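Local structure of BH2358 protein (Bacillus halodurans C-125, 2RBD) at residues A[8-12]-A[126-130]; A[25-30]-A[62-67]; A[32-37]-A[55-60]. The protein is of unknown function but carries a ferritin-like four-helix bundle and is a putative spore coat protein. All coordinates share one frame; numbering follows the deposited sequence.

Contact 1: residues A[8-12]-A[126-130]; sequences NPQDE and IREDV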
loop_
_atom_site.group_PDB
_atom_site.type_symbol
_atom_site.label_atom_id
_atom_site.label_comp_id
_atom_site.label_asym_id
_atom_site.label_seq_id
_atom_site.Cartn_x
_atom_site.Cartn_y
_atom_site.Cartn_z
ATOM N N ASN A 8 18.930 3.583 24.984
ATOM C CA ASN A 8 19.534 2.587 24.044
ATOM C C ASN A 8 18.453 1.739 23.331
ATOM O O ASN A 8 17.894 0.813 23.947
ATOM C CB ASN A 8 20.508 1.683 24.812
ATOM C CG ASN A 8 21.192 0.653 23.917
ATOM O OD1 ASN A 8 21.479 0.913 22.740
ATOM N ND2 ASN A 8 21.458 -0.533 24.480
ATOM N N PRO A 9 18.174 2.040 22.025
ATOM C CA PRO A 9 17.036 1.412 21.317
ATOM C C PRO A 9 17.163 -0.089 21.319
ATOM O O PRO A 9 16.180 -0.791 21.509
ATOM C CB PRO A 9 17.143 1.936 19.864
ATOM C CG PRO A 9 18.060 3.066 19.894
ATOM C CD PRO A 9 18.935 2.939 21.130
ATOM N N GLN A 10 18.392 -0.558 21.137
ATOM C CA GLN A 10 18.663 -1.974 21.020
ATOM C C GLN A 10 18.639 -2.749 22.349
ATOM O O GLN A 10 18.844 -3.957 22.339
ATOM C CB GLN A 10 19.982 -2.169 20.276
ATOM C CG GLN A 10 19.927 -1.617 18.844
ATOM C CD GLN A 10 21.129 -0.766 18.496
ATOM O OE1 GLN A 10 22.270 -1.167 18.740
ATOM N NE2 GLN A 10 20.886 0.419 17.926
ATOM N N ASP A 11 18.376 -2.083 23.473
ATOM C CA ASP A 11 18.040 -2.786 24.712
ATOM C C ASP A 11 16.512 -3.021 24.878
ATOM O O ASP A 11 16.091 -3.638 25.849
ATOM C CB ASP A 11 18.592 -2.023 25.918
ATOM N N GLU A 12 15.690 -2.530 23.946
ATOM C CA GLU A 12 14.230 -2.733 23.978
ATOM C C GLU A 12 13.928 -3.901 23.054
ATOM O O GLU A 12 14.611 -4.078 22.068
ATOM C CB GLU A 12 13.494 -1.502 23.449
ATOM C CG GLU A 12 14.040 -0.161 23.942
ATOM C CD GLU A 12 13.572 1.109 23.145
ATOM O OE1 GLU A 12 12.950 1.046 22.042
ATOM O OE2 GLU A 12 13.861 2.217 23.669
ATOM N N ILE A 126 8.587 1.158 16.209
ATOM C CA ILE A 126 8.657 1.795 17.528
ATOM C C ILE A 126 10.093 1.867 17.978
ATOM O O ILE A 126 10.507 2.866 18.553
ATOM C CB ILE A 126 7.801 1.034 18.542
ATOM C CG1 ILE A 126 6.331 1.106 18.144
ATOM C CG2 ILE A 126 8.011 1.614 19.955
ATOM C CD1 ILE A 126 5.363 0.398 19.105
ATOM N N ARG A 127 10.899 0.873 17.637
ATOM C CA ARG A 127 12.330 0.974 17.904
ATOM C C ARG A 127 12.987 1.898 16.907
ATOM O O ARG A 127 12.900 1.691 15.686
ATOM C CB ARG A 127 12.993 -0.407 17.952
ATOM C CG ARG A 127 13.589 -0.702 19.328
ATOM C CD ARG A 127 14.163 -2.060 19.442
ATOM N NE ARG A 127 15.340 -2.272 18.612
ATOM C CZ ARG A 127 16.027 -3.400 18.617
ATOM N NH1 ARG A 127 15.698 -4.387 19.433
ATOM N NH2 ARG A 127 17.056 -3.545 17.823
ATOM N N GLU A 128 13.652 2.934 17.418
ATOM C CA GLU A 128 14.185 3.990 16.554
ATOM C C GLU A 128 15.238 3.507 15.552
ATOM O O GLU A 128 15.354 4.034 14.445
ATOM C CB GLU A 128 14.774 5.131 17.404
ATOM C CG GLU A 128 13.744 5.867 18.210
ATOM C CD GLU A 128 14.360 6.931 19.172
ATOM O OE1 GLU A 128 15.574 6.853 19.490
ATOM O OE2 GLU A 128 13.611 7.847 19.601
ATOM N N ASP A 129 16.025 2.512 15.948
ATOM C CA ASP A 129 17.048 1.960 15.058
ATOM C C ASP A 129 16.451 1.307 13.812
ATOM O O ASP A 129 17.071 1.325 12.749
ATOM C CB ASP A 129 17.968 0.975 15.802
ATOM C CG ASP A 129 17.234 -0.241 16.379
ATOM O OD1 ASP A 129 16.191 -0.088 17.047
ATOM O OD2 ASP A 129 17.729 -1.367 16.167
ATOM N N VAL A 130 15.303 0.659 13.984
ATOM C CA VAL A 130 14.603 -0.008 12.856
ATOM C C VAL A 130 14.095 1.060 11.877
ATOM O O VAL A 130 14.335 0.964 10.674
ATOM C CB VAL A 130 13.469 -0.957 13.330
ATOM C CG1 VAL A 130 12.722 -1.594 12.127
ATOM C CG2 VAL A 130 14.007 -2.056 14.296
HETATM O O HOH W 1 13.789 3.252 20.232
#

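Contact 2: residues A[25-30]-A[62-67]; sequences YLSTNN and ENHQLE. With PG4 (tetraethylene glycol), chain C.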
loop_
_atom_site.group_PDB
_atom_site.type_symbol
_atom_site.label_atom_id
_atom_site.label_comp_id
_atom_site.label_asym_id
_atom_site.label_seq_id
_atom_site.Cartn_x
_atom_site.Cartn_y
_atom_site.Cartn_z
ATOM N N TYR A 25 11.240 -8.715 4.575
ATOM C CA TYR A 25 12.071 -7.894 3.711
ATOM C C TYR A 25 13.366 -8.617 3.320
ATOM O O TYR A 25 13.836 -8.618 2.185
ATOM C CB TYR A 25 12.338 -6.545 4.409
ATOM C CG TYR A 25 12.987 -5.489 3.543
ATOM C CD1 TYR A 25 14.361 -5.459 3.367
ATOM C CD2 TYR A 25 12.220 -4.502 2.890
ATOM C CE1 TYR A 25 14.948 -4.468 2.623
ATOM C CE2 TYR A 25 12.821 -3.533 2.129
ATOM C CZ TYR A 25 14.179 -3.526 1.969
ATOM O OH TYR A 25 14.837 -2.544 1.241
ATOM N N LEU A 26 14.013 -9.207 4.306
ATOM C CA LEU A 26 15.217 -10.008 4.072
ATOM C C LEU A 26 14.924 -11.194 3.132
ATOM O O LEU A 26 15.673 -11.457 2.215
ATOM C CB LEU A 26 15.743 -10.497 5.431
ATOM C CG LEU A 26 16.932 -11.454 5.415
ATOM C CD1 LEU A 26 18.127 -10.894 4.608
ATOM C CD2 LEU A 26 17.347 -11.829 6.864
ATOM N N SER A 27 13.832 -11.914 3.376
ATOM C CA SER A 27 13.445 -12.989 2.482
ATOM C C SER A 27 13.185 -12.484 1.049
ATOM O O SER A 27 13.599 -13.130 0.080
ATOM C CB SER A 27 12.243 -13.764 3.059
ATOM O OG SER A 27 12.053 -14.998 2.379
ATOM N N THR A 28 12.488 -11.355 0.921
ATOM C CA THR A 28 12.249 -10.725 -0.387
ATOM C C THR A 28 13.586 -10.432 -1.090
ATOM O O THR A 28 13.769 -10.795 -2.266
ATOM C CB THR A 28 11.357 -9.507 -0.248
ATOM O OG1 THR A 28 10.114 -9.938 0.336
ATOM C CG2 THR A 28 11.084 -8.901 -1.648
ATOM N N ASN A 29 14.519 -9.827 -0.361
ATOM C CA ASN A 29 15.849 -9.568 -0.904
ATOM C C ASN A 29 16.521 -10.875 -1.365
ATOM O O ASN A 29 17.128 -10.906 -2.434
ATOM C CB ASN A 29 16.763 -8.849 0.084
ATOM C CG ASN A 29 16.583 -7.332 0.094
ATOM O OD1 ASN A 29 15.723 -6.803 -0.612
ATOM N ND2 ASN A 29 17.395 -6.636 0.892
ATOM N N ASN A 30 16.459 -11.925 -0.563
ATOM C CA ASN A 30 17.089 -13.181 -0.948
ATOM C C ASN A 30 16.538 -13.695 -2.260
ATOM O O ASN A 30 17.261 -14.200 -3.120
ATOM C CB ASN A 30 16.848 -14.228 0.151
ATOM C CG ASN A 30 17.654 -13.992 1.407
ATOM O OD1 ASN A 30 18.689 -13.323 1.405
ATOM N ND2 ASN A 30 17.209 -14.636 2.488
ATOM N N GLU A 62 22.136 -4.339 2.413
ATOM C CA GLU A 62 20.950 -4.299 3.257
ATOM C C GLU A 62 20.870 -5.578 4.099
ATOM O O GLU A 62 20.631 -5.536 5.316
ATOM C CB GLU A 62 19.693 -4.133 2.437
ATOM C CG GLU A 62 19.576 -2.790 1.752
ATOM C CD GLU A 62 18.257 -2.633 1.040
ATOM O OE1 GLU A 62 17.498 -3.600 0.886
ATOM O OE2 GLU A 62 17.991 -1.516 0.561
ATOM N N ASN A 63 21.069 -6.699 3.431
ATOM C CA ASN A 63 21.011 -8.001 4.111
ATOM C C ASN A 63 21.998 -8.131 5.263
ATOM O O ASN A 63 21.667 -8.694 6.285
ATOM C CB ASN A 63 21.175 -9.137 3.101
ATOM C CG ASN A 63 19.941 -9.361 2.256
ATOM O OD1 ASN A 63 18.945 -8.671 2.411
ATOM N ND2 ASN A 63 19.972 -10.418 1.433
ATOM N N HIS A 64 23.186 -7.602 5.105
ATOM C CA HIS A 64 24.165 -7.656 6.197
ATOM C C HIS A 64 23.623 -6.984 7.465
ATOM O O HIS A 64 23.738 -7.514 8.589
ATOM C CB HIS A 64 25.445 -6.984 5.733
ATOM C CG HIS A 64 26.623 -7.321 6.563
ATOM N ND1 HIS A 64 27.058 -6.518 7.595
ATOM C CD2 HIS A 64 27.469 -8.380 6.521
ATOM C CE1 HIS A 64 28.123 -7.067 8.154
ATOM N NE2 HIS A 64 28.391 -8.197 7.522
ATOM N N GLN A 65 22.987 -5.836 7.292
ATOM C CA GLN A 65 22.402 -5.145 8.409
ATOM C C GLN A 65 21.176 -5.872 8.998
ATOM O O GLN A 65 20.998 -5.920 10.231
ATOM C CB GLN A 65 21.994 -3.750 7.969
ATOM C CG GLN A 65 23.155 -2.901 7.621
ATOM C CD GLN A 65 22.705 -1.531 7.172
ATOM O OE1 GLN A 65 21.980 -0.833 7.903
ATOM N NE2 GLN A 65 23.082 -1.162 5.931
ATOM N N LEU A 66 20.303 -6.370 8.115
ATOM C CA LEU A 66 19.120 -7.097 8.533
ATOM C C LEU A 66 19.460 -8.384 9.269
ATOM O O LEU A 66 18.843 -8.695 10.274
ATOM C CB LEU A 66 18.245 -7.423 7.322
ATOM C CG LEU A 66 17.603 -6.228 6.636
ATOM C CD1 LEU A 66 17.273 -6.598 5.154
ATOM C CD2 LEU A 66 16.398 -5.806 7.377
ATOM N N GLU A 67 20.440 -9.114 8.749
ATOM C CA GLU A 67 20.822 -10.372 9.374
ATOM C C GLU A 67 21.434 -10.100 10.741
ATOM O O GLU A 67 21.172 -10.830 11.692
ATOM C CB GLU A 67 21.736 -11.194 8.451
ATOM C CG GLU A 67 20.953 -11.709 7.223
ATOM C CD GLU A 67 21.737 -12.638 6.316
ATOM O OE1 GLU A 67 22.991 -12.529 6.276
ATOM O OE2 GLU A 67 21.096 -13.491 5.656
HETATM O O1 PG4 C . 12.994 -6.336 -0.175
HETATM C C1 PG4 C . 12.717 -5.117 -0.965
HETATM C C2 PG4 C . 13.661 -4.998 -2.156
HETATM O O2 PG4 C . 13.711 -3.694 -2.736
HETATM C C3 PG4 C . 13.580 -3.766 -4.149
HETATM C C4 PG4 C . 14.896 -3.984 -4.849
HETATM O O3 PG4 C . 15.695 -2.796 -4.743
HETATM C C5 PG4 C . 16.878 -2.938 -5.512
HETATM C C6 PG4 C . 17.843 -1.799 -5.331
HETATM O O4 PG4 C . 18.065 -1.433 -3.967
HETATM C C7 PG4 C . 18.899 -0.266 -3.910
HETATM C C8 PG4 C . 19.060 0.369 -2.528
HETATM O O5 PG4 C . 18.161 -0.224 -1.560
HETATM O O HOH W 2 18.627 -14.925 5.352
HETATM O O HOH W 3 20.831 -13.600 3.033
#

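Contact 3: residues A[32-37]-A[55-60]; sequences LINGYR and AIQAMQ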
loop_
_atom_site.group_PDB
_atom_site.type_symbol
_atom_site.label_atom_id
_atom_site.label_comp_id
_atom_site.label_asym_id
_atom_site.label_seq_id
_atom_site.Cartn_x
_atom_site.Cartn_y
_atom_site.Cartn_z
ATOM N N LEU A 32 15.007 -11.877 -4.620
ATOM C CA LEU A 32 15.381 -10.945 -5.709
ATOM C C LEU A 32 16.845 -11.078 -6.115
ATOM O O LEU A 32 17.149 -11.056 -7.286
ATOM C CB LEU A 32 15.041 -9.501 -5.349
ATOM C CG LEU A 32 13.553 -9.137 -5.209
ATOM C CD1 LEU A 32 13.464 -7.650 -4.826
ATOM C CD2 LEU A 32 12.787 -9.393 -6.532
ATOM N N ILE A 33 17.742 -11.302 -5.157
ATOM C CA ILE A 33 19.120 -11.598 -5.478
ATOM C C ILE A 33 19.202 -12.814 -6.422
ATOM O O ILE A 33 19.912 -12.796 -7.416
ATOM C CB ILE A 33 19.943 -11.784 -4.208
ATOM C CG1 ILE A 33 20.124 -10.418 -3.488
ATOM C CG2 ILE A 33 21.313 -12.347 -4.544
ATOM C CD1 ILE A 33 20.669 -10.541 -2.064
ATOM N N ASN A 34 18.470 -13.871 -6.086
ATOM C CA ASN A 34 18.477 -15.072 -6.903
ATOM C C ASN A 34 17.923 -14.810 -8.297
ATOM O O ASN A 34 18.529 -15.191 -9.287
ATOM C CB ASN A 34 17.680 -16.160 -6.182
ATOM C CG ASN A 34 17.510 -17.412 -7.030
ATOM O OD1 ASN A 34 18.472 -17.970 -7.465
ATOM N ND2 ASN A 34 16.290 -17.826 -7.257
ATOM N N GLY A 35 16.785 -14.134 -8.386
ATOM C CA GLY A 35 16.204 -13.810 -9.701
ATOM C C GLY A 35 17.073 -12.906 -10.541
ATOM O O GLY A 35 17.214 -13.116 -11.739
ATOM N N TYR A 36 17.671 -11.911 -9.908
ATOM C CA TYR A 36 18.521 -10.984 -10.619
ATOM C C TYR A 36 19.830 -11.665 -11.073
ATOM O O TYR A 36 20.350 -11.341 -12.113
ATOM C CB TYR A 36 18.842 -9.751 -9.774
ATOM C CG TYR A 36 17.694 -8.813 -9.538
ATOM C CD1 TYR A 36 16.379 -9.171 -9.786
ATOM C CD2 TYR A 36 17.924 -7.600 -8.938
ATOM C CE1 TYR A 36 15.320 -8.275 -9.520
ATOM C CE2 TYR A 36 16.877 -6.712 -8.674
ATOM C CZ TYR A 36 15.607 -7.057 -8.954
ATOM O OH TYR A 36 14.592 -6.166 -8.649
ATOM N N ARG A 37 20.365 -12.585 -10.276
ATOM C CA ARG A 37 21.507 -13.376 -10.734
ATOM C C ARG A 37 21.139 -14.193 -11.979
ATOM O O ARG A 37 21.946 -14.353 -12.907
ATOM C CB ARG A 37 21.995 -14.238 -9.588
ATOM C CG ARG A 37 22.816 -13.444 -8.583
ATOM C CD ARG A 37 23.138 -14.307 -7.380
ATOM N NE ARG A 37 24.210 -13.720 -6.581
ATOM C CZ ARG A 37 24.538 -14.171 -5.377
ATOM N NH1 ARG A 37 23.835 -15.104 -4.770
ATOM N NH2 ARG A 37 25.579 -13.666 -4.755
ATOM N N ALA A 55 22.266 -3.503 -8.084
ATOM C CA ALA A 55 21.137 -3.879 -7.259
ATOM C C ALA A 55 21.435 -5.055 -6.341
ATOM O O ALA A 55 21.047 -5.027 -5.167
ATOM C CB ALA A 55 19.912 -4.179 -8.113
ATOM N N ILE A 56 22.071 -6.092 -6.899
ATOM C CA ILE A 56 22.466 -7.264 -6.103
ATOM C C ILE A 56 23.358 -6.823 -4.954
ATOM O O ILE A 56 23.149 -7.213 -3.811
ATOM C CB ILE A 56 23.161 -8.293 -6.979
ATOM C CG1 ILE A 56 22.158 -8.914 -7.978
ATOM C CG2 ILE A 56 23.814 -9.392 -6.113
ATOM C CD1 ILE A 56 22.805 -9.591 -9.198
ATOM N N GLN A 57 24.346 -5.996 -5.229
ATOM C CA GLN A 57 25.279 -5.580 -4.193
ATOM C C GLN A 57 24.570 -4.744 -3.114
ATOM O O GLN A 57 24.820 -4.895 -1.926
ATOM C CB GLN A 57 26.434 -4.810 -4.858
ATOM C CG GLN A 57 27.647 -4.601 -3.983
ATOM C CD GLN A 57 28.808 -3.925 -4.715
ATOM O OE1 GLN A 57 29.133 -4.252 -5.873
ATOM N NE2 GLN A 57 29.443 -2.987 -4.029
ATOM N N ALA A 58 23.673 -3.867 -3.547
ATOM C CA ALA A 58 22.884 -3.025 -2.631
ATOM C C ALA A 58 22.031 -3.878 -1.699
ATOM O O ALA A 58 21.978 -3.641 -0.492
ATOM C CB ALA A 58 22.028 -2.020 -3.409
HETATM N N MSE A 59 21.429 -4.924 -2.244
HETATM C CA MSE A 59 20.601 -5.817 -1.425
HETATM C C MSE A 59 21.428 -6.645 -0.479
HETATM O O MSE A 59 21.023 -6.887 0.664
HETATM C CB MSE A 59 19.759 -6.707 -2.322
HETATM C CG MSE A 59 18.624 -5.925 -3.011
HETATM SE SE MSE A 59 17.342 -7.015 -3.950
HETATM C CE MSE A 59 18.432 -7.578 -5.446
ATOM N N GLN A 60 22.605 -7.053 -0.937
ATOM C CA GLN A 60 23.525 -7.756 -0.062
ATOM C C GLN A 60 23.949 -6.871 1.100
ATOM O O GLN A 60 24.075 -7.345 2.231
ATOM C CB GLN A 60 24.726 -8.231 -0.861
ATOM C CG GLN A 60 24.376 -9.440 -1.720
ATOM C CD GLN A 60 25.473 -9.843 -2.670
ATOM O OE1 GLN A 60 26.276 -9.021 -3.111
ATOM N NE2 GLN A 60 25.478 -11.102 -3.024
#

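Contact 1: residues A[8-12]-A[126-130]
P9 meets the second segment with both its ring and its carbonyl. Its CB lies 3.6 Å from D129 OD1, while P9 O comes within 3.2 Å of the aliphatic R127 CD; the angle to R127 NE is too poor for a hydrogen bond. Q10 follows in the same short 3-10 turn, and its CA stands 3.8 Å above the guanidinium plane of R127, over the centre of the group. Beyond it the Q10 chain bends, and CG approaches D129 OD2 at 3.5 Å; P9 and Q10 are poorly ordered, so their side-chain positions are less certain. R127 is held flat beneath this turn because D129, two residues on, takes it side-on: NE bonds OD1 and NH2 bonds OD2, each at 2.8 Å and almost straight, in a salt bridge that lies in the guanidinium plane. R127 is also the N-cap residue of helix 128-155, so the N-terminal turn rests against the beginning of the last helix of the four-helix bundle. E12 closes the segment. Its carbonyl O accepts from R127 NH1 at 2.9 Å, a bond bent at the hydrogen (137°) and 27° out of the guanidinium plane; that nitrogen also bonds N73 OD1. The E12 side chain runs past that of R127 in the opposite direction, bringing OE1 to 3.3 Å from R127 CG, and a water that donates to OE1 accepts from the backbone N of E128.

Contact 2: residues A[25-30]-A[62-67]
L26 and N63 face each other with CA atoms 6.1 Å apart where the two helical segments run broadly antiparallel, 146° between their N-to-C directions, the axes 10.1 Å apart at their closest. One polar cluster centres on N29, whose ND2 uses both hydrogens. One goes to E62 OE1 at 3.0 Å, in the amide plane and on the anti lone pair of the carboxylate oxygen. The other goes to N63 OD1, also at 3.0 Å and in the N29 amide plane, although relative to the N63 carbonyl plane the donor lies 38° out. These two bonds fix the N29 amide flip and leave OD1 facing the bound tetraethylene glycol, whose O1 donates to it; this molecule is probably from the crystallisation liquor. E62 OE1 is gripped twice, since Y25 OH donates to it at 2.9 Å from above the carboxylate plane. The cluster lies inside the ferritin-like four-helix bundle, with helix 128-155 alongside: F134 meets the Y25 ring edge-to-face, and K141 forms a long, weak ion pair with E62. Y25 has its CG anti to the backbone N (chi1 -170°), which carries the ring inward so that its edge also reaches L66, CD1 to CD1 at 3.6 Å. The tetraethylene glycol O1 lies over one face of that ring. L26 presents CD1 to N63 OD1 at 3.2 Å, and its CB packs on L66 CD1 at 4.2 Å.

Contact 3: residues A[32-37]-A[55-60]
The Y36 ring receives A55 at its edge, with A55 CB 4.0 Å from Y36 CE2 and near the ring plane. One face of the ring is taken by its own helix, the L32 carbonyl carbon lying above it and displaced toward the rim. M59, a selenomethionine, comes in obliquely: its CE is 3.5 Å from Y36 CD2, and SE sits 5.4 Å from the ring centroid at 36° off the normal. That geometry fits a Met-aromatic contact with an oblique approach. The bend at the end of the M59 chain (chi3 -71°) turns the methyl toward Y36 and leaves SE against L32 CB at 3.7 Å, so one side chain bridges two successive turns of the opposite helix.

The other flat group is the guanidinium of R37, which has I33 CG2 over one face, offset toward the rim. Its NH2 lies 3.1 Å from Q60 NE2, but both are donors, and with the two planes nearly perpendicular this is a crossing of polar ends without a bond. The aliphatic part of R37 does pack, CG on I56 CD1.

Between these groups the interface is apolar. I33 and I56 are the residues in register, their CA atoms 5.5 Å apart. Their CG2 methyls approach to 4.2 Å, while I33 CD1 reaches on to Q60 CG.

Over segments 32-37 and 55-60 the axes come within 9.7 Å and run nearly antiparallel, at 162°; they lie on helices 16-42 and 46-72, a pairing expected in a ferritin-like four-helix bundle. Helix 100-124 lies against the Y36 side: I107 packs on Y36, D110 touches L32, and D110 OD2 is hydrogen-bonded to Y36 OH.

The first segments come along the chain in the order 8-12, 25-30 and 32-37, and their partners return in reverse as 55-60, 62-67 and 126-130. Contacts 2 and 3 are successive layers of one antiparallel hairpin, helices 16-42 and 46-72, with centres about 10 Å apart; they touch where N63 ND2 packs on I33 CD1. Contact 3 is nearer the turn joining these helices. Contact 1 lies at the surface, its centre about 18 Å from that of contact 2 and 28 Å from that of contact 3. Contacts 2 and 3 thus pair the first two helices of the bundle, and contact 1 brings the N-terminal loop to the start of its last helix.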